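Long-range contact in transcription elongation factor SPT6 (Candida glabrata, PDB 3PJP), which acts in transcription elongation, its tandem SH2 domain binding the phosphorylated C-terminal repeat domain of RNA polymerase II, and is probably a histone H3-H4 chaperone: residues E22-R36 with A46-H58. Sequence-based numbering, arbitrary orientation.
Sequences EDYLRSKERGDFVIR and AITWKLDKDLFQH. With ACT (acetate ion), chain C.
Arg36, on the second strand of the first SH2 domain's sheet, lays its guanidinium under the methyl of Ala46, whose CB sits over the centre of one face. Its CG stands between the backbone N and the carbonyl carbon (chi1 59°), and from there the chain runs straight out to NE, which gives a nearly linear hydrogen bond to Thr48 OG1 (2.8 Å, 172°). The two terminal nitrogens of Arg36 grip an acetate, NH1 donating to OXT (2.9 Å) and NH2 to O (2.7 Å), while Ser39 N also binds the ion. His58 lies on the next strand: its ND1 is hydrogen-bonded to Thr48 OG1 (2.7 Å), and its NE2 donates in the ring plane to Glu22 OE2 (2.7 Å), reaching the oxygen on its anti side. Glu22 also drapes CB over a face of the Phe56 ring in a CH-pi contact, so helix 18-25 is seated on strand 55-64.

At the far end Lys50 takes the largest share of the contact. Its fully extended chain passes Leu25 O and delivers NZ to two backbone carbonyls, Lys28 O at 2.7 Å and Arg26 O at 3.0 Å, both approached from above the carbonyl plane. Arg26 NH1 pairs with Asp54 OD1 (2.9 Å), and Arg30 NE bonds Leu51 O. Between these two ends strands 33-37 and 44-52 pair antiparallel, Val34 and Thr48 exchanging both backbone bonds.

An arginine here, in the strand after the first helix, is the SH2 signature for phosphate binding. The acetate, probably from the crystallisation liquor, is consistent with an anion site of phosphate type whose arginine is oriented by Thr48; the Glu22 carboxylate would probably polarise the His58 ring, which is hydrogen-bonded to the same Thr48 OG1.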
loop_
_atom_site.group_PDB
_atom_site.type_symbol
_atom_site.label_atom_id
_atom_site.label_comp_id
_atom_site.label_asym_id
_atom_site.label_seq_id
_atom_site.Cartn_x
_atom_site.Cartn_y
_atom_site.Cartn_z
ATOM N N GLU A 22 -7.094 -1.497 -15.503
ATOM C CA GLU A 22 -8.112 -1.268 -14.479
ATOM C C GLU A 22 -9.473 -1.785 -14.950
ATOM O O GLU A 22 -10.199 -2.434 -14.198
ATOM C CB GLU A 22 -8.202 0.217 -14.113
ATOM C CG GLU A 22 -6.912 0.797 -13.563
ATOM C CD GLU A 22 -7.104 2.189 -13.008
ATOM O OE1 GLU A 22 -8.215 2.738 -13.167
ATOM O OE2 GLU A 22 -6.154 2.735 -12.408
ATOM N N ASP A 23 -9.820 -1.497 -16.199
ATOM C CA ASP A 23 -11.076 -2.005 -16.740
ATOM C C ASP A 23 -11.102 -3.532 -16.730
ATOM O O ASP A 23 -12.126 -4.138 -16.421
ATOM C CB ASP A 23 -11.336 -1.463 -18.146
ATOM C CG ASP A 23 -11.734 0.004 -18.139
ATOM O OD1 ASP A 23 -12.077 0.525 -17.055
ATOM O OD2 ASP A 23 -11.711 0.630 -19.221
ATOM N N TYR A 24 -9.971 -4.152 -17.052
ATOM C CA TYR A 24 -9.893 -5.609 -17.060
ATOM C C TYR A 24 -10.059 -6.199 -15.655
ATOM O O TYR A 24 -10.734 -7.214 -15.481
ATOM C CB TYR A 24 -8.576 -6.068 -17.699
ATOM C CG TYR A 24 -8.342 -7.562 -17.701
ATOM C CD1 TYR A 24 -8.841 -8.360 -18.725
ATOM C CD2 TYR A 24 -7.592 -8.168 -16.700
ATOM C CE1 TYR A 24 -8.613 -9.727 -18.735
ATOM C CE2 TYR A 24 -7.362 -9.538 -16.698
ATOM C CZ TYR A 24 -7.879 -10.312 -17.723
ATOM O OH TYR A 24 -7.652 -11.671 -17.735
ATOM N N LEU A 25 -9.460 -5.552 -14.649
ATOM C CA LEU A 25 -9.519 -6.075 -13.293
ATOM C C LEU A 25 -10.747 -5.654 -12.496
ATOM O O LEU A 25 -10.957 -6.147 -11.389
ATOM C CB LEU A 25 -8.285 -5.638 -12.509
ATOM C CG LEU A 25 -6.926 -6.161 -12.950
ATOM C CD1 LEU A 25 -5.836 -5.392 -12.175
ATOM C CD2 LEU A 25 -6.830 -7.662 -12.704
ATOM N N ARG A 26 -11.549 -4.744 -13.039
ATOM C CA ARG A 26 -12.612 -4.135 -12.243
ATOM C C ARG A 26 -13.563 -5.144 -11.600
ATOM O O ARG A 26 -14.034 -4.930 -10.486
ATOM C CB ARG A 26 -13.398 -3.099 -13.046
ATOM C CG ARG A 26 -14.337 -2.276 -12.180
ATOM C CD ARG A 26 -15.005 -1.183 -12.980
ATOM N NE ARG A 26 -14.054 -0.517 -13.861
ATOM C CZ ARG A 26 -13.220 0.444 -13.480
ATOM N NH1 ARG A 26 -13.219 0.867 -12.219
ATOM N NH2 ARG A 26 -12.393 0.988 -14.364
ATOM N N SER A 27 -13.830 -6.244 -12.291
ATOM C CA SER A 27 -14.767 -7.241 -11.787
ATOM C C SER A 27 -14.069 -8.375 -11.035
ATOM O O SER A 27 -14.722 -9.300 -10.554
ATOM C CB SER A 27 -15.581 -7.823 -12.944
ATOM O OG SER A 27 -14.759 -8.643 -13.759
ATOM N N LYS A 28 -12.745 -8.306 -10.938
ATOM C CA LYS A 28 -11.981 -9.329 -10.233
ATOM C C LYS A 28 -11.970 -9.075 -8.720
ATOM O O LYS A 28 -12.720 -8.240 -8.219
ATOM C CB LYS A 28 -10.554 -9.414 -10.791
ATOM C CG LYS A 28 -10.490 -9.729 -12.290
ATOM C CD LYS A 28 -11.041 -11.110 -12.593
ATOM C CE LYS A 28 -10.902 -11.459 -14.071
ATOM N NZ LYS A 28 -9.480 -11.498 -14.518
ATOM N N GLU A 29 -11.131 -9.810 -7.998
ATOM C CA GLU A 29 -11.074 -9.696 -6.544
ATOM C C GLU A 29 -9.786 -9.034 -6.074
ATOM O O GLU A 29 -8.840 -8.877 -6.846
ATOM C CB GLU A 29 -11.203 -11.076 -5.894
ATOM C CG GLU A 29 -12.514 -11.782 -6.190
ATOM C CD GLU A 29 -13.706 -11.060 -5.602
ATOM O OE1 GLU A 29 -13.684 -10.767 -4.388
ATOM O OE2 GLU A 29 -14.664 -10.777 -6.351
ATOM N N ARG A 30 -9.761 -8.635 -4.804
ATOM C CA ARG A 30 -8.553 -8.076 -4.203
ATOM C C ARG A 30 -7.378 -9.020 -4.434
ATOM O O ARG A 30 -7.479 -10.224 -4.188
ATOM C CB ARG A 30 -8.732 -7.868 -2.700
ATOM C CG ARG A 30 -7.453 -7.456 -2.006
ATOM C CD ARG A 30 -7.648 -7.236 -0.507
ATOM N NE ARG A 30 -8.444 -6.041 -0.224
ATOM C CZ ARG A 30 -8.741 -5.619 1.002
ATOM N NH1 ARG A 30 -8.322 -6.292 2.066
ATOM N NH2 ARG A 30 -9.464 -4.521 1.166
ATOM N N GLY A 31 -6.269 -8.477 -4.924
ATOM C CA GLY A 31 -5.079 -9.284 -5.141
ATOM C C GLY A 31 -4.898 -9.731 -6.580
ATOM O O GLY A 31 -3.787 -10.072 -6.987
ATOM N N ASP A 32 -5.981 -9.729 -7.360
ATOM C CA ASP A 32 -5.872 -10.072 -8.780
ATOM C C ASP A 32 -5.060 -9.011 -9.503
ATOM O O ASP A 32 -5.096 -7.840 -9.133
ATOM C CB ASP A 32 -7.247 -10.259 -9.418
ATOM C CG ASP A 32 -7.891 -11.550 -8.999
ATOM O OD1 ASP A 32 -7.148 -12.530 -8.764
ATOM O OD2 ASP A 32 -9.129 -11.591 -8.890
ATOM N N PHE A 33 -4.301 -9.424 -10.511
ATOM C CA PHE A 33 -3.323 -8.537 -11.118
ATOM C C PHE A 33 -3.096 -8.875 -12.585
ATOM O O PHE A 33 -3.539 -9.909 -13.070
ATOM C CB PHE A 33 -1.985 -8.612 -10.350
ATOM C CG PHE A 33 -1.270 -9.922 -10.511
ATOM C CD1 PHE A 33 -0.304 -10.095 -11.501
ATOM C CD2 PHE A 33 -1.584 -10.989 -9.702
ATOM C CE1 PHE A 33 0.345 -11.315 -11.660
ATOM C CE2 PHE A 33 -0.936 -12.217 -9.863
ATOM C CZ PHE A 33 0.022 -12.368 -10.846
ATOM N N VAL A 34 -2.406 -7.978 -13.278
ATOM C CA VAL A 34 -1.806 -8.285 -14.566
ATOM C C VAL A 34 -0.414 -7.690 -14.613
ATOM O O VAL A 34 -0.133 -6.681 -13.957
ATOM C CB VAL A 34 -2.611 -7.712 -15.750
ATOM C CG1 VAL A 34 -3.950 -8.438 -15.893
ATOM C CG2 VAL A 34 -2.802 -6.207 -15.597
ATOM N N ILE A 35 0.462 -8.329 -15.376
ATOM C CA ILE A 35 1.726 -7.726 -15.754
ATOM C C ILE A 35 1.482 -7.102 -17.129
ATOM O O ILE A 35 0.750 -7.655 -17.946
ATOM C CB ILE A 35 2.831 -8.793 -15.822
ATOM C CG1 ILE A 35 2.808 -9.632 -14.550
ATOM C CG2 ILE A 35 4.190 -8.161 -16.063
ATOM C CD1 ILE A 35 3.852 -10.729 -14.523
ATOM N N ARG A 36 2.066 -5.942 -17.391
ATOM C CA ARG A 36 1.747 -5.253 -18.633
ATOM C C ARG A 36 2.873 -4.381 -19.156
ATOM O O ARG A 36 3.932 -4.238 -18.526
ATOM C CB ARG A 36 0.487 -4.398 -18.463
ATOM C CG ARG A 36 0.610 -3.343 -17.368
ATOM C CD ARG A 36 -0.600 -2.408 -17.393
ATOM N NE ARG A 36 -0.569 -1.393 -16.337
ATOM C CZ ARG A 36 0.105 -0.249 -16.412
ATOM N NH1 ARG A 36 0.844 0.023 -17.479
ATOM N NH2 ARG A 36 0.052 0.625 -15.411
ATOM N N ALA A 46 5.200 -3.225 -16.020
ATOM C CA ALA A 46 4.351 -2.750 -14.938
ATOM C C ALA A 46 3.422 -3.835 -14.420
ATOM O O ALA A 46 3.076 -4.768 -15.136
ATOM C CB ALA A 46 3.552 -1.522 -15.386
ATOM N N ILE A 47 3.039 -3.720 -13.155
ATOM C CA ILE A 47 2.005 -4.582 -12.605
ATOM C C ILE A 47 0.860 -3.713 -12.123
ATOM O O ILE A 47 1.077 -2.730 -11.423
ATOM C CB ILE A 47 2.522 -5.452 -11.450
ATOM C CG1 ILE A 47 3.357 -6.612 -11.990
ATOM C CG2 ILE A 47 1.369 -6.004 -10.624
ATOM C CD1 ILE A 47 4.076 -7.398 -10.895
ATOM N N THR A 48 -0.359 -4.058 -12.522
ATOM C CA THR A 48 -1.534 -3.406 -11.959
ATOM C C THR A 48 -2.260 -4.428 -11.111
ATOM O O THR A 48 -2.432 -5.567 -11.530
ATOM C CB THR A 48 -2.494 -2.893 -13.058
ATOM O OG1 THR A 48 -1.821 -1.917 -13.861
ATOM C CG2 THR A 48 -3.735 -2.284 -12.432
ATOM N N TRP A 49 -2.670 -4.038 -9.910
ATOM C CA TRP A 49 -3.403 -4.969 -9.063
ATOM C C TRP A 49 -4.554 -4.293 -8.352
ATOM O O TRP A 49 -4.575 -3.064 -8.205
ATOM C CB TRP A 49 -2.476 -5.713 -8.089
ATOM C CG TRP A 49 -1.789 -4.885 -6.999
ATOM C CD1 TRP A 49 -0.741 -4.029 -7.154
ATOM C CD2 TRP A 49 -2.097 -4.899 -5.604
ATOM N NE1 TRP A 49 -0.373 -3.492 -5.925
ATOM C CE2 TRP A 49 -1.198 -4.015 -4.962
ATOM C CE3 TRP A 49 -3.045 -5.576 -4.832
ATOM C CZ2 TRP A 49 -1.226 -3.792 -3.581
ATOM C CZ3 TRP A 49 -3.074 -5.358 -3.476
ATOM C CH2 TRP A 49 -2.171 -4.470 -2.856
ATOM N N LYS A 50 -5.525 -5.096 -7.931
ATOM C CA LYS A 50 -6.747 -4.561 -7.339
ATOM C C LYS A 50 -6.709 -4.622 -5.816
ATOM O O LYS A 50 -6.538 -5.686 -5.231
ATOM C CB LYS A 50 -7.984 -5.297 -7.864
ATOM C CG LYS A 50 -9.298 -4.723 -7.330
ATOM C CD LYS A 50 -10.517 -5.520 -7.811
ATOM C CE LYS A 50 -11.795 -4.906 -7.234
ATOM N NZ LYS A 50 -13.031 -5.577 -7.713
ATOM N N LEU A 51 -6.878 -3.470 -5.177
ATOM C CA LEU A 51 -6.890 -3.408 -3.722
ATOM C C LEU A 51 -8.305 -3.516 -3.175
ATOM O O LEU A 51 -8.526 -4.074 -2.103
ATOM C CB LEU A 51 -6.299 -2.083 -3.233
ATOM C CG LEU A 51 -4.776 -1.922 -3.285
ATOM C CD1 LEU A 51 -4.300 -1.643 -4.697
ATOM C CD2 LEU A 51 -4.340 -0.793 -2.344
ATOM N N ASP A 52 -9.255 -2.932 -3.898
ATOM C CA ASP A 52 -10.625 -2.812 -3.422
ATOM C C ASP A 52 -11.504 -2.342 -4.574
ATOM O O ASP A 52 -11.012 -2.085 -5.668
ATOM C CB ASP A 52 -10.677 -1.792 -2.279
ATOM C CG ASP A 52 -11.787 -2.076 -1.286
ATOM O OD1 ASP A 52 -11.555 -2.869 -0.347
ATOM O OD2 ASP A 52 -12.883 -1.497 -1.435
ATOM N N LYS A 53 -12.799 -2.190 -4.309
ATOM C CA LYS A 53 -13.725 -1.683 -5.322
ATOM C C LYS A 53 -13.193 -0.409 -5.980
ATOM O O LYS A 53 -12.948 0.595 -5.315
ATOM C CB LYS A 53 -15.111 -1.436 -4.720
ATOM C CG LYS A 53 -16.131 -0.869 -5.706
ATOM C CD LYS A 53 -17.517 -0.775 -5.074
ATOM C CE LYS A 53 -18.470 0.082 -5.908
ATOM N NZ LYS A 53 -18.803 -0.539 -7.222
ATOM N N ASP A 54 -13.004 -0.472 -7.294
ATOM C CA ASP A 54 -12.506 0.662 -8.064
ATOM C C ASP A 54 -11.209 1.258 -7.516
ATOM O O ASP A 54 -10.923 2.441 -7.727
ATOM C CB ASP A 54 -13.599 1.732 -8.180
ATOM C CG ASP A 54 -14.855 1.204 -8.882
ATOM O OD1 ASP A 54 -14.726 0.323 -9.764
ATOM O OD2 ASP A 54 -15.975 1.657 -8.547
ATOM N N LEU A 55 -10.418 0.439 -6.820
ATOM C CA LEU A 55 -9.164 0.907 -6.231
ATOM C C LEU A 55 -7.997 0.043 -6.706
ATOM O O LEU A 55 -7.902 -1.139 -6.363
ATOM C CB LEU A 55 -9.254 0.911 -4.698
ATOM C CG LEU A 55 -8.085 1.522 -3.919
ATOM C CD1 LEU A 55 -7.940 3.015 -4.205
ATOM C CD2 LEU A 55 -8.240 1.282 -2.426
ATOM N N PHE A 56 -7.127 0.627 -7.524
ATOM C CA PHE A 56 -6.048 -0.134 -8.140
ATOM C C PHE A 56 -4.716 0.547 -7.969
ATOM O O PHE A 56 -4.621 1.782 -7.997
ATOM C CB PHE A 56 -6.279 -0.295 -9.641
ATOM C CG PHE A 56 -7.674 -0.667 -9.997
ATOM C CD1 PHE A 56 -8.049 -2.000 -10.076
ATOM C CD2 PHE A 56 -8.619 0.315 -10.248
ATOM C CE1 PHE A 56 -9.358 -2.343 -10.418
ATOM C CE2 PHE A 56 -9.913 -0.027 -10.587
ATOM C CZ PHE A 56 -10.282 -1.353 -10.660
ATOM N N GLN A 57 -3.680 -0.270 -7.840
ATOM C CA GLN A 57 -2.331 0.251 -7.788
ATOM C C GLN A 57 -1.523 -0.194 -8.989
ATOM O O GLN A 57 -1.602 -1.351 -9.417
ATOM C CB GLN A 57 -1.644 -0.167 -6.489
ATOM C CG GLN A 57 -0.201 0.274 -6.399
ATOM C CD GLN A 57 0.398 -0.026 -5.049
ATOM O OE1 GLN A 57 0.803 -1.156 -4.769
ATOM N NE2 GLN A 57 0.434 0.985 -4.186
ATOM N N HIS A 58 -0.744 0.734 -9.529
ATOM C CA HIS A 58 0.177 0.438 -10.610
ATOM C C HIS A 58 1.607 0.470 -10.079
ATOM O O HIS A 58 2.028 1.449 -9.450
ATOM C CB HIS A 58 -0.020 1.442 -11.741
ATOM C CG HIS A 58 -1.429 1.506 -12.249
ATOM N ND1 HIS A 58 -1.884 0.710 -13.278
ATOM C CD2 HIS A 58 -2.481 2.270 -11.871
ATOM C CE1 HIS A 58 -3.155 0.983 -13.516
ATOM N NE2 HIS A 58 -3.543 1.927 -12.676
HETATM C C ACT C . 2.422 2.921 -16.756
HETATM O O ACT C . 1.416 2.887 -16.019
HETATM O OXT ACT C . 2.265 2.488 -17.919
HETATM C CH3 ACT C . 3.735 3.453 -16.267
HETATM O O HOH W 1 -9.534 3.826 -10.287
HETATM O O HOH W 2 -14.184 -2.628 -8.632
HETATM O O HOH W 3 -12.134 2.917 -10.850
#